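Local coordinates for protein proteinase K (Serratia sp., PDB 2B6N) that probably cleaves internal peptide bonds as a calcium-binding serine endopeptidase of the subtilase family, this chain being its catalytic domain from a cold-adapted bacterium, at residues P6-G9 against I10-D14; A231-A234 against A235-D239. All blocks are in the same frame, centred on the assembly; numbering follows the deposited sequence. Where two conformers were deposited one is given.

Contact 1. Residues P6-G9 against I10-D14; sequences PTWG and IDRID. With CA (calcium ion), chain C.
P6 packs two ring atoms on the first turn of helix 8-13, CB 3.7 Å from CG1 of I10 and CG 3.7 Å from CB of D11. The rigid ring suits an entry where the chain is still extended. I10 turns CG1 between its backbone N and carbonyl carbon (chi1 66°), which also sets that atom beside O of T7. The first full turn closes with N of D11 bonded to O of T7 at 3.2 Å. D11 then works at both ends of its carboxylate: OD1 binds the calcium ion at 2.4 Å, while OD2 accepts from a water that also donates to O of P6, tying the loop to the metal site. The backbone O of D11 and OD1 of D14 are further calcium ligands, and Q15, D21 and N23 complete the protein's share. On another flank, CZ3 of W8 meets CB of R12 obliquely at 4.0 Å; the indole NE1 bonds to O of S204, and R12 reaches on to a salt bridge with D185. The helix packs against both strand 23-25, where Y24 touches P6 and I10, and strand 199-202, where P202 touches W8 and R12.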
loop_
_atom_site.group_PDB
_atom_site.type_symbol
_atom_site.label_atom_id
_atom_site.label_comp_id
_atom_site.label_asym_id
_atom_site.label_seq_id
_atom_site.Cartn_x
_atom_site.Cartn_y
_atom_site.Cartn_z
ATOM N N PRO A 6 5.821 -1.581 18.423
ATOM C CA PRO A 6 5.580 -1.832 17.005
ATOM C C PRO A 6 6.806 -1.456 16.185
ATOM O O PRO A 6 7.671 -0.717 16.664
ATOM C CB PRO A 6 4.401 -0.896 16.696
ATOM C CG PRO A 6 4.644 0.281 17.575
ATOM C CD PRO A 6 5.162 -0.338 18.874
ATOM N N THR A 7 6.887 -1.966 14.960
ATOM C CA THR A 7 7.885 -1.498 14.013
ATOM C C THR A 7 7.616 -0.004 13.750
ATOM O O THR A 7 6.501 0.465 13.986
ATOM C CB THR A 7 7.876 -2.369 12.740
ATOM O OG1 THR A 7 9.034 -2.081 11.954
ATOM C CG2 THR A 7 6.563 -2.172 11.922
ATOM N N TRP A 8 8.632 0.733 13.283
ATOM C CA TRP A 8 8.578 2.205 13.275
ATOM C C TRP A 8 7.496 2.793 12.387
ATOM O O TRP A 8 6.890 3.799 12.754
ATOM C CB TRP A 8 9.950 2.853 12.975
ATOM C CG TRP A 8 10.261 3.136 11.514
ATOM C CD1 TRP A 8 10.990 2.336 10.666
ATOM C CD2 TRP A 8 9.844 4.269 10.736
ATOM N NE1 TRP A 8 11.084 2.923 9.427
ATOM C CE2 TRP A 8 10.370 4.097 9.434
ATOM C CE3 TRP A 8 9.074 5.416 11.012
ATOM C CZ2 TRP A 8 10.167 5.038 8.405
ATOM C CZ3 TRP A 8 8.847 6.337 9.984
ATOM C CH2 TRP A 8 9.407 6.140 8.691
ATOM N N GLY A 9 7.267 2.182 11.222
ATOM C CA GLY A 9 6.300 2.718 10.255
ATOM C C GLY A 9 4.925 2.893 10.862
ATOM O O GLY A 9 4.364 4.003 10.873
ATOM N N ILE A 10 4.369 1.784 11.354
ATOM C CA ILE A 10 3.050 1.822 11.984
ATOM C C ILE A 10 3.076 2.652 13.291
ATOM O O ILE A 10 2.095 3.309 13.612
ATOM C CB ILE A 10 2.424 0.403 12.175
ATOM C CG1 ILE A 10 3.219 -0.437 13.182
ATOM C CG2 ILE A 10 2.285 -0.313 10.817
ATOM C CD1 ILE A 10 2.623 -1.836 13.391
ATOM N N ASP A 11 4.195 2.629 14.020
ATOM C CA ASP A 11 4.373 3.524 15.200
ATOM C C ASP A 11 4.147 5.008 14.819
ATOM O O ASP A 11 3.544 5.794 15.584
ATOM C CB ASP A 11 5.785 3.326 15.798
ATOM C CG ASP A 11 5.930 3.878 17.238
ATOM O OD1 ASP A 11 4.980 4.490 17.783
ATOM O OD2 ASP A 11 7.020 3.675 17.807
ATOM N N ARG A 12 4.645 5.395 13.647
ATOM C CA ARG A 12 4.570 6.792 13.200
ATOM C C ARG A 12 3.171 7.288 12.854
ATOM O O ARG A 12 2.849 8.455 13.108
ATOM C CB ARG A 12 5.491 7.024 11.992
ATOM C CG ARG A 12 5.516 8.505 11.461
ATOM C CD ARG A 12 6.351 9.382 12.422
ATOM N NE ARG A 12 6.234 10.841 12.218
ATOM C CZ ARG A 12 5.250 11.603 12.691
ATOM N NH1 ARG A 12 4.206 11.070 13.324
ATOM N NH2 ARG A 12 5.289 12.913 12.491
ATOM N N ILE A 13 2.351 6.412 12.277
ATOM C CA ILE A 13 1.106 6.842 11.646
ATOM C C ILE A 13 -0.009 7.200 12.642
ATOM O O ILE A 13 -0.901 7.985 12.310
ATOM C CB ILE A 13 0.642 5.821 10.559
ATOM C CG1 ILE A 13 1.719 5.660 9.478
ATOM C CG2 ILE A 13 -0.660 6.251 9.915
ATOM C CD1 ILE A 13 2.108 6.950 8.792
ATOM N N ASP A 14 0.058 6.667 13.864
ATOM C CA ASP A 14 -0.981 6.949 14.892
ATOM C C ASP A 14 -0.699 8.165 15.811
ATOM O O ASP A 14 -1.359 8.340 16.848
ATOM C CB ASP A 14 -1.308 5.684 15.727
ATOM C CG ASP A 14 -0.267 5.402 16.786
ATOM O OD1 ASP A 14 0.906 5.810 16.608
ATOM O OD2 ASP A 14 -0.636 4.822 17.822
HETATM CA CA CA C . 2.895 5.683 17.858
HETATM O O HOH W 1 8.937 2.013 16.779
HETATM O O HOH W 2 1.248 7.013 19.309
#

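Contact 2. Residues A231-A234 against A235-D239; sequences AGVA and ALYLD
Four consecutive i to i+4 bonds run from A231-A234 to A235-D239 with regular alpha-helical geometry, from N of A235 on O of A231 at 3.0 Å to N of L238 on O of A234 at 2.9 Å. The main side-chain overlap joins V233 to Y237, one turn on. CG1 of V233 lies over one face of the Y237 ring, 3.4 Å from CE2 and equally close to CZ, a tight aliphatic-aromatic contact. V233 carries CG1 anti to its backbone N (chi1 173°), and this sets the methyl against the hydroxyl end of the ring face; the two side chains point the same way. A beta-branched residue suits this place because its two methyls diverge, one to the ring face and the other toward L236. That other branch, CG2, approaches CD1 of L236 more loosely at 4.4 Å.

All this lies on helix 223-240, the long helix of the subtilisin-like alpha/beta fold whose first turn carries the predicted catalytic serine, S224, and which runs through the interior next to the parallel sheet. Small residues serve the sheet side: A231 touches N128 and A234 touches V126, both on strand 125-129, where short side chains allow close approach. L238 folds CG to 3.5 Å from O of A234, bringing its aliphatic chain alongside the turn, and its side chain also packs on V33. Helix 246-256 covers another flank, with L253 against both V233 and Y237 and V249 against A234. The polar end of Y237 is satisfied as OH bonds to O of F275, while its ring makes a cation-pi contact with R256.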
loop_
_atom_site.group_PDB
_atom_site.type_symbol
_atom_site.label_atom_id
_atom_site.label_comp_id
_atom_site.label_asym_id
_atom_site.label_seq_id
_atom_site.Cartn_x
_atom_site.Cartn_y
_atom_site.Cartn_z
ATOM N N ALA A 231 -2.819 2.009 2.097
ATOM C CA ALA A 231 -3.843 1.001 1.821
ATOM C C ALA A 231 -4.448 0.441 3.113
ATOM O O ALA A 231 -5.672 0.261 3.210
ATOM C CB ALA A 231 -3.255 -0.140 0.960
ATOM N N GLY A 232 -3.593 0.200 4.109
ATOM C CA GLY A 232 -4.036 -0.299 5.406
ATOM C C GLY A 232 -4.946 0.693 6.114
ATOM O O GLY A 232 -5.942 0.303 6.696
ATOM N N VAL A 233 -4.614 1.984 6.039
ATOM C CA VAL A 233 -5.455 3.028 6.651
ATOM C C VAL A 233 -6.779 3.186 5.904
ATOM O O VAL A 233 -7.827 3.343 6.527
ATOM C CB VAL A 233 -4.695 4.373 6.813
ATOM C CG1 VAL A 233 -5.625 5.514 7.280
ATOM C CG2 VAL A 233 -3.524 4.204 7.817
ATOM N N ALA A 234 -6.750 3.152 4.574
ATOM C CA ALA A 234 -8.025 3.052 3.813
ATOM C C ALA A 234 -8.924 1.932 4.362
ATOM O O ALA A 234 -10.130 2.139 4.564
ATOM C CB ALA A 234 -7.747 2.829 2.318
ATOM N N ALA A 235 -8.332 0.761 4.616
ATOM C CA ALA A 235 -9.072 -0.372 5.179
ATOM C C ALA A 235 -9.639 -0.056 6.554
ATOM O O ALA A 235 -10.765 -0.447 6.855
ATOM C CB ALA A 235 -8.208 -1.629 5.249
ATOM N N LEU A 236 -8.869 0.639 7.391
ATOM C CA LEU A 236 -9.398 1.114 8.687
ATOM C C LEU A 236 -10.616 2.006 8.507
ATOM O O LEU A 236 -11.625 1.835 9.202
ATOM C CB LEU A 236 -8.340 1.903 9.467
ATOM C CG LEU A 236 -7.059 1.181 9.896
ATOM C CD1 LEU A 236 -6.172 2.119 10.718
ATOM C CD2 LEU A 236 -7.353 -0.082 10.687
ATOM N N TYR A 237 -10.524 2.959 7.578
ATOM C CA TYR A 237 -11.612 3.914 7.353
ATOM C C TYR A 237 -12.858 3.215 6.813
ATOM O O TYR A 237 -13.968 3.607 7.121
ATOM C CB TYR A 237 -11.207 5.018 6.374
ATOM C CG TYR A 237 -10.116 5.970 6.838
ATOM C CD1 TYR A 237 -9.686 6.982 5.989
ATOM C CD2 TYR A 237 -9.506 5.854 8.093
ATOM C CE1 TYR A 237 -8.692 7.886 6.371
ATOM C CE2 TYR A 237 -8.496 6.763 8.497
ATOM C CZ TYR A 237 -8.104 7.770 7.613
ATOM O OH TYR A 237 -7.110 8.662 7.930
ATOM N N LEU A 238 -12.660 2.177 6.000
ATOM C CA LEU A 238 -13.778 1.429 5.404
ATOM C C LEU A 238 -14.425 0.448 6.394
ATOM O O LEU A 238 -15.570 0.039 6.203
ATOM C CB LEU A 238 -13.311 0.723 4.130
ATOM C CG LEU A 238 -13.196 1.604 2.872
ATOM C CD1 LEU A 238 -12.398 0.881 1.760
ATOM C CD2 LEU A 238 -14.576 2.063 2.364
ATOM N N ASP A 239 -13.679 0.058 7.427
ATOM C CA ASP A 239 -14.232 -0.684 8.568
ATOM C C ASP A 239 -15.104 0.285 9.380
ATOM O O ASP A 239 -16.271 -0.006 9.683
ATOM C CB ASP A 239 -13.055 -1.237 9.401
ATOM C CG ASP A 239 -13.475 -1.958 10.683
ATOM O OD1 ASP A 239 -14.680 -2.067 11.000
ATOM O OD2 ASP A 239 -12.559 -2.417 11.397
#

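Both contacts are local turns within single helices, but they occupy different depths. Contact 2 lies nearer the centre of the chain, on the long helix next to the sheet, and its chemistry is mostly apolar packing over regular backbone bonds. Contact 1, farther out though still largely buried, lies on a short helix entered from a loop; its side chains spend their polarity on calcium, water and a salt bridge. The centres are 15 Å apart, yet the helices meet: in the conformer given, CG2 of I13 lies 4.1 Å from CG2 of V233. S276, in the C-terminal loop, touches both these residues, so the same loop borders both contacts.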